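Local atomic coordinates of uncharacterized protein (Bacteroides eggerthii, PDB entry 4L3R), a protein that is of unknown function but belongs to the DUF4847 family of the Calycin clan, whose barrel folds often bind small hydrophobic ligands. Residues Ser18-Glu23 / Asp105-Val110; Phe53-Asn58 / His126-Tyr131; Val75-Ser80 / Val110-Leu115; Asn117-Glu122 / Asn136-Met141. One frame throughout, in Å; residues are numbered along the deposited sequence.

Contact 1: Ser18-Glu23 / Asp105-Val110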
loop_
_atom_site.group_PDB
_atom_site.type_symbol
_atom_site.label_atom_id
_atom_site.label_comp_id
_atom_site.label_asym_id
_atom_site.label_seq_id
_atom_site.Cartn_x
_atom_site.Cartn_y
_atom_site.Cartn_z
ATOM N N SER B 18 -11.594 18.956 8.121
ATOM C CA SER B 18 -11.552 20.417 8.222
ATOM C C SER B 18 -12.925 21.067 7.941
ATOM O O SER B 18 -13.132 22.205 8.356
ATOM C CB SER B 18 -10.516 20.983 7.257
ATOM O OG SER B 18 -10.818 20.628 5.919
ATOM N N ARG B 19 -13.850 20.372 7.245
ATOM C CA ARG B 19 -15.150 20.942 6.895
ATOM C C ARG B 19 -16.113 19.894 6.337
ATOM O O ARG B 19 -15.667 18.882 5.799
ATOM C CB ARG B 19 -14.964 22.057 5.830
ATOM C CG ARG B 19 -14.214 21.624 4.582
ATOM C CD ARG B 19 -13.679 22.812 3.804
ATOM N NE ARG B 19 -13.078 22.398 2.530
ATOM C CZ ARG B 19 -13.732 22.206 1.383
ATOM N NH1 ARG B 19 -15.045 22.391 1.314
ATOM N NH2 ARG B 19 -13.075 21.825 0.295
ATOM N N ILE B 20 -17.428 20.141 6.482
ATOM C CA ILE B 20 -18.509 19.332 5.892
ATOM C C ILE B 20 -19.521 20.339 5.369
ATOM O O ILE B 20 -20.270 20.899 6.158
ATOM C CB ILE B 20 -19.155 18.278 6.818
ATOM C CG1 ILE B 20 -18.087 17.476 7.554
ATOM C CG2 ILE B 20 -20.068 17.359 5.977
ATOM C CD1 ILE B 20 -18.589 16.228 8.323
ATOM N N THR B 21 -19.517 20.612 4.068
ATOM C CA THR B 21 -20.356 21.669 3.514
ATOM C C THR B 21 -21.027 21.236 2.210
ATOM O O THR B 21 -20.928 20.074 1.814
ATOM C CB THR B 21 -19.477 22.916 3.343
ATOM O OG1 THR B 21 -20.278 24.006 2.916
ATOM C CG2 THR B 21 -18.301 22.700 2.394
ATOM N N THR B 22 -21.749 22.170 1.573
ATOM C CA THR B 22 -22.453 21.927 0.310
ATOM C C THR B 22 -21.446 21.851 -0.833
ATOM O O THR B 22 -20.301 22.284 -0.681
ATOM C CB THR B 22 -23.510 23.004 0.065
ATOM O OG1 THR B 22 -22.890 24.287 0.180
ATOM C CG2 THR B 22 -24.685 22.885 1.026
ATOM N N GLU B 23 -21.885 21.314 -1.984
ATOM C CA GLU B 23 -21.028 21.064 -3.151
ATOM C C GLU B 23 -20.083 22.235 -3.492
ATOM O O GLU B 23 -18.882 21.999 -3.630
ATOM C CB GLU B 23 -21.857 20.681 -4.389
ATOM C CG GLU B 23 -21.068 19.847 -5.390
ATOM C CD GLU B 23 -21.852 19.240 -6.539
ATOM O OE1 GLU B 23 -23.100 19.354 -6.547
ATOM O OE2 GLU B 23 -21.211 18.621 -7.419
ATOM N N ASP B 105 -22.893 12.638 19.099
ATOM C CA ASP B 105 -22.570 13.947 18.531
ATOM C C ASP B 105 -23.041 14.042 17.074
ATOM O O ASP B 105 -22.767 13.138 16.292
ATOM C CB ASP B 105 -21.055 14.186 18.618
ATOM C CG ASP B 105 -20.660 15.613 18.356
ATOM O OD1 ASP B 105 -20.761 16.433 19.285
ATOM O OD2 ASP B 105 -20.268 15.917 17.213
ATOM N N LYS B 106 -23.740 15.135 16.714
ATOM C CA LYS B 106 -24.271 15.314 15.357
ATOM C C LYS B 106 -23.175 15.395 14.296
ATOM O O LYS B 106 -23.382 14.869 13.206
ATOM C CB LYS B 106 -25.170 16.553 15.262
ATOM C CG LYS B 106 -26.489 16.392 16.017
ATOM C CD LYS B 106 -27.372 17.614 15.810
ATOM C CE LYS B 106 -28.728 17.477 16.461
ATOM N NZ LYS B 106 -29.613 18.620 16.125
ATOM N N LEU B 107 -22.027 16.039 14.586
ATOM C CA LEU B 107 -20.930 16.093 13.607
ATOM C C LEU B 107 -20.371 14.691 13.364
ATOM O O LEU B 107 -20.080 14.343 12.220
ATOM C CB LEU B 107 -19.802 17.038 14.057
ATOM C CG LEU B 107 -18.677 17.288 13.032
ATOM C CD1 LEU B 107 -19.214 17.949 11.767
ATOM C CD2 LEU B 107 -17.567 18.127 13.642
ATOM N N ALA B 108 -20.243 13.887 14.433
ATOM C CA ALA B 108 -19.748 12.505 14.340
ATOM C C ALA B 108 -20.722 11.610 13.551
ATOM O O ALA B 108 -20.276 10.772 12.769
ATOM C CB ALA B 108 -19.518 11.938 15.733
ATOM N N LYS B 109 -22.045 11.808 13.726
ATOM C CA LYS B 109 -23.052 11.041 12.974
ATOM C C LYS B 109 -22.967 11.353 11.478
ATOM O O LYS B 109 -23.031 10.438 10.654
ATOM C CB LYS B 109 -24.473 11.350 13.476
ATOM C CG LYS B 109 -24.832 10.741 14.824
ATOM C CD LYS B 109 -26.218 11.236 15.261
ATOM C CE LYS B 109 -26.669 10.646 16.565
ATOM N NZ LYS B 109 -28.030 11.113 16.943
ATOM N N VAL B 110 -22.832 12.650 11.136
ATOM C CA VAL B 110 -22.720 13.118 9.752
ATOM C C VAL B 110 -21.415 12.586 9.116
ATOM O O VAL B 110 -21.426 12.159 7.961
ATOM C CB VAL B 110 -22.810 14.669 9.696
ATOM C CG1 VAL B 110 -22.337 15.217 8.349
ATOM C CG2 VAL B 110 -24.236 15.130 9.985
#

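Contact 2: Phe53-Asn58 / His126-Tyr131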
loop_
_atom_site.group_PDB
_atom_site.type_symbol
_atom_site.label_atom_id
_atom_site.label_comp_id
_atom_site.label_asym_id
_atom_site.label_seq_id
_atom_site.Cartn_x
_atom_site.Cartn_y
_atom_site.Cartn_z
ATOM N N PHE B 53 -12.074 12.590 14.328
ATOM C CA PHE B 53 -12.421 12.908 12.941
ATOM C C PHE B 53 -11.214 12.748 12.008
ATOM O O PHE B 53 -10.881 13.653 11.235
ATOM C CB PHE B 53 -13.039 14.312 12.825
ATOM C CG PHE B 53 -14.250 14.515 13.704
ATOM C CD1 PHE B 53 -15.524 14.228 13.233
ATOM C CD2 PHE B 53 -14.117 15.009 14.995
ATOM C CE1 PHE B 53 -16.637 14.388 14.054
ATOM C CE2 PHE B 53 -15.233 15.182 15.812
ATOM C CZ PHE B 53 -16.489 14.886 15.331
ATOM N N THR B 54 -10.571 11.573 12.081
ATOM C CA THR B 54 -9.420 11.241 11.246
ATOM C C THR B 54 -9.824 10.210 10.189
ATOM O O THR B 54 -10.813 9.489 10.358
ATOM C CB THR B 54 -8.262 10.733 12.090
ATOM O OG1 THR B 54 -8.658 9.550 12.785
ATOM C CG2 THR B 54 -7.744 11.777 13.056
ATOM N N LEU B 55 -9.052 10.147 9.106
ATOM C CA LEU B 55 -9.273 9.222 7.995
ATOM C C LEU B 55 -7.911 8.723 7.518
ATOM O O LEU B 55 -6.977 9.515 7.385
ATOM C CB LEU B 55 -10.062 9.938 6.880
ATOM C CG LEU B 55 -10.216 9.234 5.521
ATOM C CD1 LEU B 55 -11.157 8.043 5.625
ATOM C CD2 LEU B 55 -10.768 10.198 4.489
ATOM N N ASN B 56 -7.775 7.409 7.332
ATOM C CA ASN B 56 -6.517 6.802 6.916
ATOM C C ASN B 56 -6.737 5.810 5.794
ATOM O O ASN B 56 -7.593 4.932 5.903
ATOM C CB ASN B 56 -5.866 6.073 8.101
ATOM C CG ASN B 56 -5.230 6.983 9.107
ATOM O OD1 ASN B 56 -5.838 7.329 10.118
ATOM N ND2 ASN B 56 -3.980 7.369 8.882
ATOM N N PHE B 57 -5.957 5.946 4.728
ATOM C CA PHE B 57 -5.934 5.017 3.607
ATOM C C PHE B 57 -4.734 4.135 3.851
ATOM O O PHE B 57 -3.617 4.648 3.884
ATOM C CB PHE B 57 -5.845 5.771 2.281
ATOM C CG PHE B 57 -7.111 6.528 1.975
ATOM C CD1 PHE B 57 -7.340 7.780 2.523
ATOM C CD2 PHE B 57 -8.089 5.975 1.169
ATOM C CE1 PHE B 57 -8.505 8.482 2.235
ATOM C CE2 PHE B 57 -9.253 6.680 0.877
ATOM C CZ PHE B 57 -9.453 7.931 1.406
ATOM N N ASN B 58 -4.949 2.852 4.153
ATOM C CA ASN B 58 -3.839 1.944 4.464
ATOM C C ASN B 58 -3.869 0.690 3.636
ATOM O O ASN B 58 -4.925 0.279 3.151
ATOM C CB ASN B 58 -3.869 1.526 5.940
ATOM C CG ASN B 58 -4.016 2.646 6.932
ATOM O OD1 ASN B 58 -5.006 2.718 7.662
ATOM N ND2 ASN B 58 -3.012 3.510 7.019
ATOM N N HIS B 126 -1.540 17.819 0.337
ATOM C CA HIS B 126 -2.023 18.278 1.642
ATOM C C HIS B 126 -3.543 18.367 1.774
ATOM O O HIS B 126 -4.001 18.492 2.900
ATOM C CB HIS B 126 -1.418 19.653 1.949
ATOM C CG HIS B 126 0.074 19.596 2.072
ATOM N ND1 HIS B 126 0.683 19.042 3.185
ATOM C CD2 HIS B 126 1.031 19.972 1.194
ATOM C CE1 HIS B 126 1.985 19.120 2.963
ATOM N NE2 HIS B 126 2.242 19.672 1.776
ATOM N N ASN B 127 -4.322 18.322 0.674
ATOM C CA ASN B 127 -5.783 18.448 0.754
ATOM C C ASN B 127 -6.501 17.279 0.085
ATOM O O ASN B 127 -6.022 16.741 -0.909
ATOM C CB ASN B 127 -6.248 19.763 0.114
ATOM C CG ASN B 127 -5.579 20.983 0.695
ATOM O OD1 ASN B 127 -6.027 21.545 1.696
ATOM N ND2 ASN B 127 -4.462 21.398 0.114
ATOM N N LEU B 128 -7.654 16.891 0.651
ATOM C CA LEU B 128 -8.513 15.827 0.124
ATOM C C LEU B 128 -9.962 16.251 0.282
ATOM O O LEU B 128 -10.366 16.663 1.369
ATOM C CB LEU B 128 -8.253 14.483 0.829
ATOM C CG LEU B 128 -9.136 13.293 0.403
ATOM C CD1 LEU B 128 -8.867 12.896 -1.045
ATOM C CD2 LEU B 128 -8.912 12.099 1.317
ATOM N N THR B 129 -10.735 16.170 -0.809
ATOM C CA THR B 129 -12.149 16.523 -0.825
ATOM C C THR B 129 -12.931 15.304 -1.264
ATOM O O THR B 129 -12.673 14.794 -2.352
ATOM C CB THR B 129 -12.391 17.715 -1.758
ATOM O OG1 THR B 129 -11.497 18.770 -1.409
ATOM C CG2 THR B 129 -13.825 18.222 -1.690
ATOM N N LEU B 130 -13.872 14.831 -0.425
ATOM C CA LEU B 130 -14.716 13.682 -0.740
ATOM C C LEU B 130 -16.145 14.142 -0.970
ATOM O O LEU B 130 -16.728 14.805 -0.108
ATOM C CB LEU B 130 -14.680 12.644 0.391
ATOM C CG LEU B 130 -13.305 12.131 0.799
ATOM C CD1 LEU B 130 -13.422 11.113 1.924
ATOM C CD2 LEU B 130 -12.565 11.519 -0.379
ATOM N N TYR B 131 -16.711 13.778 -2.121
ATOM C CA TYR B 131 -18.083 14.104 -2.476
ATOM C C TYR B 131 -18.954 12.949 -2.058
ATOM O O TYR B 131 -18.623 11.807 -2.384
ATOM C CB TYR B 131 -18.212 14.358 -3.983
ATOM C CG TYR B 131 -17.553 15.642 -4.430
ATOM C CD1 TYR B 131 -16.169 15.755 -4.494
ATOM C CD2 TYR B 131 -18.315 16.747 -4.799
ATOM C CE1 TYR B 131 -15.558 16.942 -4.883
ATOM C CE2 TYR B 131 -17.715 17.938 -5.201
ATOM C CZ TYR B 131 -16.337 18.032 -5.243
ATOM O OH TYR B 131 -15.763 19.218 -5.633
#

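Contact 3: Val75-Ser80 / Val110-Leu115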
loop_
_atom_site.group_PDB
_atom_site.type_symbol
_atom_site.label_atom_id
_atom_site.label_comp_id
_atom_site.label_asym_id
_atom_site.label_seq_id
_atom_site.Cartn_x
_atom_site.Cartn_y
_atom_site.Cartn_z
ATOM N N VAL B 75 -15.606 9.980 16.944
ATOM C CA VAL B 75 -15.407 10.300 18.361
ATOM C C VAL B 75 -15.459 8.979 19.128
ATOM O O VAL B 75 -14.416 8.496 19.571
ATOM C CB VAL B 75 -16.432 11.353 18.873
ATOM C CG1 VAL B 75 -16.246 11.618 20.373
ATOM C CG2 VAL B 75 -16.315 12.651 18.077
ATOM N N LYS B 76 -16.649 8.374 19.247
ATOM C CA LYS B 76 -16.841 7.077 19.907
ATOM C C LYS B 76 -16.902 5.919 18.890
ATOM O O LYS B 76 -16.748 4.770 19.300
ATOM C CB LYS B 76 -18.129 7.093 20.748
ATOM C CG LYS B 76 -18.146 8.199 21.790
ATOM C CD LYS B 76 -19.245 8.027 22.832
ATOM C CE LYS B 76 -20.631 8.108 22.249
ATOM N NZ LYS B 76 -21.671 8.256 23.306
ATOM N N ALA B 77 -17.110 6.201 17.583
ATOM C CA ALA B 77 -17.223 5.151 16.574
ATOM C C ALA B 77 -16.000 5.090 15.655
ATOM O O ALA B 77 -15.337 6.100 15.412
ATOM C CB ALA B 77 -18.477 5.352 15.741
ATOM N N ASN B 78 -15.735 3.886 15.132
ATOM C CA ASN B 78 -14.625 3.600 14.227
ATOM C C ASN B 78 -15.080 2.884 12.975
ATOM O O ASN B 78 -15.997 2.069 13.028
ATOM C CB ASN B 78 -13.589 2.694 14.925
ATOM C CG ASN B 78 -12.749 3.402 15.945
ATOM O OD1 ASN B 78 -11.801 4.110 15.602
ATOM N ND2 ASN B 78 -13.066 3.238 17.223
ATOM N N ILE B 79 -14.375 3.133 11.876
ATOM C CA ILE B 79 -14.485 2.403 10.621
ATOM C C ILE B 79 -13.137 1.690 10.514
ATOM O O ILE B 79 -12.111 2.365 10.566
ATOM C CB ILE B 79 -14.811 3.323 9.421
ATOM C CG1 ILE B 79 -16.180 4.007 9.632
ATOM C CG2 ILE B 79 -14.767 2.529 8.098
ATOM C CD1 ILE B 79 -16.528 5.050 8.592
ATOM N N SER B 80 -13.125 0.355 10.467
ATOM C CA SER B 80 -11.879 -0.418 10.436
ATOM C C SER B 80 -11.785 -1.281 9.187
ATOM O O SER B 80 -12.591 -2.201 9.008
ATOM C CB SER B 80 -11.769 -1.307 11.672
ATOM O OG SER B 80 -11.766 -0.502 12.841
ATOM N N VAL B 110 -22.832 12.650 11.136
ATOM C CA VAL B 110 -22.720 13.118 9.752
ATOM C C VAL B 110 -21.415 12.586 9.116
ATOM O O VAL B 110 -21.426 12.159 7.961
ATOM C CB VAL B 110 -22.810 14.669 9.696
ATOM C CG1 VAL B 110 -22.337 15.217 8.349
ATOM C CG2 VAL B 110 -24.236 15.130 9.985
ATOM N N PHE B 111 -20.305 12.631 9.861
ATOM C CA PHE B 111 -18.998 12.154 9.394
ATOM C C PHE B 111 -19.039 10.664 9.019
ATOM O O PHE B 111 -18.637 10.305 7.913
ATOM C CB PHE B 111 -17.951 12.390 10.498
ATOM C CG PHE B 111 -16.548 11.928 10.193
ATOM C CD1 PHE B 111 -15.690 12.717 9.448
ATOM C CD2 PHE B 111 -16.055 10.751 10.733
ATOM C CE1 PHE B 111 -14.379 12.326 9.220
ATOM C CE2 PHE B 111 -14.741 10.349 10.492
ATOM C CZ PHE B 111 -13.906 11.147 9.745
ATOM N N ILE B 112 -19.558 9.817 9.921
ATOM C CA ILE B 112 -19.624 8.363 9.708
ATOM C C ILE B 112 -20.577 8.016 8.556
ATOM O O ILE B 112 -20.200 7.219 7.696
ATOM C CB ILE B 112 -20.015 7.621 11.023
ATOM C CG1 ILE B 112 -18.897 7.758 12.093
ATOM C CG2 ILE B 112 -20.350 6.138 10.774
ATOM C CD1 ILE B 112 -17.598 6.945 11.852
ATOM N N SER B 113 -21.793 8.594 8.531
ATOM C CA SER B 113 -22.749 8.327 7.443
ATOM C C SER B 113 -22.228 8.786 6.091
ATOM O O SER B 113 -22.416 8.091 5.098
ATOM C CB SER B 113 -24.094 9.010 7.701
ATOM O OG SER B 113 -24.838 8.298 8.672
ATOM N N GLY B 114 -21.633 9.972 6.062
ATOM C CA GLY B 114 -21.106 10.564 4.845
ATOM C C GLY B 114 -19.999 9.758 4.203
ATOM O O GLY B 114 -19.935 9.683 2.974
ATOM N N LEU B 115 -19.125 9.135 5.016
ATOM C CA LEU B 115 -18.014 8.333 4.484
ATOM C C LEU B 115 -18.505 7.117 3.711
ATOM O O LEU B 115 -17.945 6.827 2.660
ATOM C CB LEU B 115 -17.043 7.914 5.586
ATOM C CG LEU B 115 -16.108 9.029 6.047
ATOM C CD1 LEU B 115 -15.489 8.680 7.376
ATOM C CD2 LEU B 115 -14.995 9.299 5.014
#

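Contact 4: Asn117-Glu122 / Asn136-Met141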
loop_
_atom_site.group_PDB
_atom_site.type_symbol
_atom_site.label_atom_id
_atom_site.label_comp_id
_atom_site.label_asym_id
_atom_site.label_seq_id
_atom_site.Cartn_x
_atom_site.Cartn_y
_atom_site.Cartn_z
ATOM N N ASN B 117 -21.228 7.012 2.007
ATOM C CA ASN B 117 -21.958 7.524 0.855
ATOM C C ASN B 117 -21.049 8.292 -0.113
ATOM O O ASN B 117 -21.578 8.952 -1.011
ATOM C CB ASN B 117 -23.118 8.435 1.319
ATOM C CG ASN B 117 -24.225 7.703 2.035
ATOM O OD1 ASN B 117 -24.607 6.594 1.659
ATOM N ND2 ASN B 117 -24.823 8.334 3.035
ATOM N N VAL B 118 -19.704 8.209 0.021
ATOM C CA VAL B 118 -18.813 8.886 -0.934
ATOM C C VAL B 118 -18.966 8.245 -2.318
ATOM O O VAL B 118 -19.232 7.044 -2.407
ATOM C CB VAL B 118 -17.313 8.930 -0.527
ATOM C CG1 VAL B 118 -17.116 9.720 0.758
ATOM C CG2 VAL B 118 -16.683 7.529 -0.435
ATOM N N PHE B 119 -18.850 9.048 -3.384
ATOM C CA PHE B 119 -18.930 8.547 -4.763
ATOM C C PHE B 119 -17.769 9.068 -5.642
ATOM O O PHE B 119 -17.400 8.373 -6.589
ATOM C CB PHE B 119 -20.289 8.869 -5.400
ATOM C CG PHE B 119 -20.619 10.331 -5.557
ATOM C CD1 PHE B 119 -21.227 11.034 -4.529
ATOM C CD2 PHE B 119 -20.452 10.968 -6.777
ATOM C CE1 PHE B 119 -21.575 12.377 -4.691
ATOM C CE2 PHE B 119 -20.828 12.299 -6.947
ATOM C CZ PHE B 119 -21.372 12.998 -5.898
ATOM N N LYS B 120 -17.196 10.261 -5.352
ATOM C CA LYS B 120 -16.060 10.804 -6.110
ATOM C C LYS B 120 -15.205 11.689 -5.203
ATOM O O LYS B 120 -15.610 11.994 -4.081
ATOM C CB LYS B 120 -16.515 11.567 -7.379
ATOM C CG LYS B 120 -17.261 12.884 -7.128
ATOM C CD LYS B 120 -17.705 13.564 -8.429
ATOM C CE LYS B 120 -18.272 14.947 -8.194
ATOM N NZ LYS B 120 -18.685 15.613 -9.461
ATOM N N TYR B 121 -14.011 12.071 -5.677
ATOM C CA TYR B 121 -13.091 12.883 -4.886
ATOM C C TYR B 121 -12.162 13.729 -5.747
ATOM O O TYR B 121 -12.104 13.588 -6.966
ATOM C CB TYR B 121 -12.218 11.967 -3.993
ATOM C CG TYR B 121 -11.124 11.248 -4.755
ATOM C CD1 TYR B 121 -11.400 10.107 -5.501
ATOM C CD2 TYR B 121 -9.826 11.751 -4.792
ATOM C CE1 TYR B 121 -10.411 9.475 -6.250
ATOM C CE2 TYR B 121 -8.830 11.131 -5.544
ATOM C CZ TYR B 121 -9.128 9.993 -6.275
ATOM O OH TYR B 121 -8.178 9.354 -7.029
ATOM N N GLU B 122 -11.392 14.570 -5.071
ATOM C CA GLU B 122 -10.312 15.351 -5.653
ATOM C C GLU B 122 -9.346 15.691 -4.513
ATOM O O GLU B 122 -9.747 15.700 -3.348
ATOM C CB GLU B 122 -10.821 16.591 -6.420
ATOM C CG GLU B 122 -11.524 17.637 -5.576
ATOM C CD GLU B 122 -12.217 18.750 -6.343
ATOM O OE1 GLU B 122 -12.184 18.740 -7.596
ATOM O OE2 GLU B 122 -12.817 19.628 -5.680
ATOM N N ASN B 136 -31.177 13.508 -1.638
ATOM C CA ASN B 136 -31.188 14.060 -3.000
ATOM C C ASN B 136 -30.079 15.116 -3.210
ATOM O O ASN B 136 -29.928 15.605 -4.332
ATOM C CB ASN B 136 -32.561 14.686 -3.324
ATOM C CG ASN B 136 -33.693 13.689 -3.428
ATOM O OD1 ASN B 136 -33.546 12.498 -3.130
ATOM N ND2 ASN B 136 -34.854 14.152 -3.880
ATOM N N THR B 137 -29.307 15.468 -2.154
ATOM C CA THR B 137 -28.252 16.480 -2.237
ATOM C C THR B 137 -26.864 15.848 -2.338
ATOM O O THR B 137 -26.692 14.660 -2.071
ATOM C CB THR B 137 -28.308 17.410 -1.005
ATOM O OG1 THR B 137 -27.788 16.727 0.142
ATOM C CG2 THR B 137 -29.721 17.955 -0.725
ATOM N N THR B 138 -25.874 16.677 -2.701
ATOM C CA THR B 138 -24.466 16.311 -2.793
ATOM C C THR B 138 -23.689 17.261 -1.896
ATOM O O THR B 138 -23.717 18.471 -2.136
ATOM C CB THR B 138 -23.989 16.358 -4.246
ATOM O OG1 THR B 138 -24.608 15.283 -4.952
ATOM C CG2 THR B 138 -22.469 16.236 -4.375
ATOM N N LYS B 139 -22.996 16.719 -0.879
ATOM C CA LYS B 139 -22.191 17.495 0.064
ATOM C C LYS B 139 -20.736 17.101 -0.080
ATOM O O LYS B 139 -20.420 16.166 -0.813
ATOM C CB LYS B 139 -22.696 17.280 1.507
ATOM C CG LYS B 139 -23.757 18.305 1.929
ATOM C CD LYS B 139 -25.018 17.668 2.454
ATOM C CE LYS B 139 -26.008 18.723 2.890
ATOM N NZ LYS B 139 -27.334 18.140 3.199
ATOM N N VAL B 140 -19.843 17.842 0.582
ATOM C CA VAL B 140 -18.416 17.561 0.520
ATOM C C VAL B 140 -17.809 17.565 1.903
ATOM O O VAL B 140 -18.135 18.427 2.716
ATOM C CB VAL B 140 -17.638 18.532 -0.406
ATOM C CG1 VAL B 140 -18.045 18.337 -1.856
ATOM C CG2 VAL B 140 -17.804 19.994 0.013
HETATM N N MSE B 141 -16.898 16.605 2.152
HETATM C CA MSE B 141 -16.099 16.524 3.365
HETATM C C MSE B 141 -14.690 16.909 2.985
HETATM O O MSE B 141 -14.114 16.251 2.125
HETATM C CB MSE B 141 -16.089 15.107 3.938
HETATM C CG MSE B 141 -17.293 14.727 4.747
HETATM SE SE MSE B 141 -17.032 12.917 5.420
HETATM C CE MSE B 141 -17.490 12.030 3.810
#

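Contact 1: Ser18-Glu23 / Asp105-Val110
Strand 18-22 passes helix 106-116 with Ile20 facing Val110, their CA atoms 8.4 Å apart. The contact is small and wholly apolar. It turns on one residue, Ile20, whose CB points at the helix. Its CD1 methyl lies 3.9 Å from Leu107 CD1 and the same distance from Val110 CG1. The second branch also takes part: Ile20 CG2 is 3.9 Å from Val110 CG1, so this valine methyl rests against both methyl ends of the isoleucine. Val110 and Ile20 run past each other in opposite directions. The CB of Leu107 does not point at the strand, but CG is anti to the backbone N (chi1 -173°) and CD1 comes near Ile20. Helix 106-116 packs by an apolar side against the antiparallel sheet, consistent with a fold of the Calycin clan. Leu107 and Val110, three residues apart, share that side. Phe132 and Met141 also touch Ile20 and continue the apolar layer. Asp105 caps the first turn of the helix. Its OD2 accepts weak bonds from Leu107 N at 3.2 Å and Ala108 N at 3.4 Å, and also bonds Ser43 OG, which ties the cap to helix 37-48. On the strand, Ser18 and Arg19 both face Gly142 in a classic beta bulge, just before Ile20.

Contact 2: Phe53-Asn58 / His126-Tyr131
Leu55 and Leu128 both carry CG anti to the backbone N (chi1 170° and 178°), which turns each side chain toward the other strand, where the CD2 methyls make the contacts. Phe57 and Leu130 take the other common choice, with CG anti to the carbonyl carbon, and enter beside them. The two leucine side chains Leu55 and Leu128 cross at about a right angle, with their CD2 methyls 4.1 Å apart. Leu55 and Leu130 instead meet tip to tip, Leu55 CD2 to Leu130 CD1 at 3.8 Å. Leu55 CD2 therefore serves both leucines. Leu128 CD2 serves two partners as well, because Phe57 CE1 approaches it from the opposite direction to 3.8 Å. All four residues are buried, and the contact is purely apolar. Leu115 of helix 106-116 touches Leu55 and Leu130, while Trp15 touches Leu55 and Leu128. Phe143 and Val70 add to this core. At the start of the strand, Phe53 and Thr54 both face His73 in a G1 beta bulge, and the Phe53 ring stands edge-to-face to Phe111. The axes of segments 54-58 and 127-131 approach to 11.4 Å, with 96° between their directions. Two strands that are not sheet neighbours thus meet through side chains alone, nearly orthogonal, consistent with packing across the interior of a Calycin-type barrel.

Contact 3: Val75-Ser80 / Val110-Leu115
Ile79 and Ile112 join the start of strand 78-87 to helix 106-116, in the layer where the helix lies against the inner side of the antiparallel sheet. Their CA atoms are 7.9 Å apart. The two side chains slide past each other in opposite directions, so Ile112 CD1 lies 3.9 Å from both CG1 and CD1 of Ile79. It also comes within 4.3 Å of Ala77 CB, which points at the helix from two residues earlier. Ile112 CD1 thus spans the two inward positions of the segment. One turn further along the helix, Leu115 crosses Ile79 obliquely, Leu115 CD1 to Ile79 CD1 at 4.0 Å. That same leucine methyl sits over one face of the Phe111 ring, 3.6 Å above its plane and offset toward the rim. The turn leading into the strand is held by a carboxylate: Glu103 OE2 accepts from Val75 N and Ala77 N, and weakly from Lys76 N. Around the contact, Leu115 also touches Ala72 of strand 66-73 and Met141 of strand 137-144. Phe111 packs on Phe143 and Ala74, which places the helix between strands from distant parts of the sheet.

Contact 4: Asn117-Glu122 / Asn136-Met141
Phe119 and Thr138 meet at the partly exposed end of this contact. Thr138 CG2 approaches the ring at its edge, in the ring plane, 3.7 Å from Phe119 CZ and 4.0 Å from Phe119 CE1. The two side chains cross at about a right angle. The second meeting is buried: Val118 CG1 lies 3.8 Å from Met141 CE, the methyl of a selenomethionine. Two torsions set these positions. Phe119 CG stands between the backbone N and the carbonyl carbon (chi1 63°), and this brings the CZ edge of the ring to Thr138. Met141 is extended as far as SE and then bends (chi3 -79°), turning CE to the valine. Further out, Ile93 and Ile95 pack on Val118, and Phe132 on Met141. Lys139 NZ forms a salt bridge with Asp134 OD2 and a weak bond of 3.4 Å to Thr137 OG1; it also makes a cation-pi contact with Tyr30. Strand 127-134 lies between the two strands of the contact, and Phe119 and Lys120 bond its Tyr131 through their backbones. The three form an antiparallel meander. Strand 118-123 also bonds the chain at His91 and Ile93, so the sheet closes on itself, consistent with a Calycin-type barrel.

In the fold
From the N terminus, strand 15-22 opens contact 1, which closes at helix 106-116 after 82 residues. Contact 2 opens at strand 54-61 within that span and closes beyond it on strand 127-134, so the two cross. Contact 3 starts at residues 75-80 and ends on the same helix. It lies wholly within the span of contact 2, crosses contact 1 and shares Val110 with it. Contact 4 follows contacts 1 and 3 in series, crosses contact 2 and joins strands 118-123 and 137-144, on either side of strand 127-134. Contacts 1 and 3 fix the helix to the sheet. Contact 2 spans the interior next to it. Met141 of contact 4 also reaches Gly114 of contact 3.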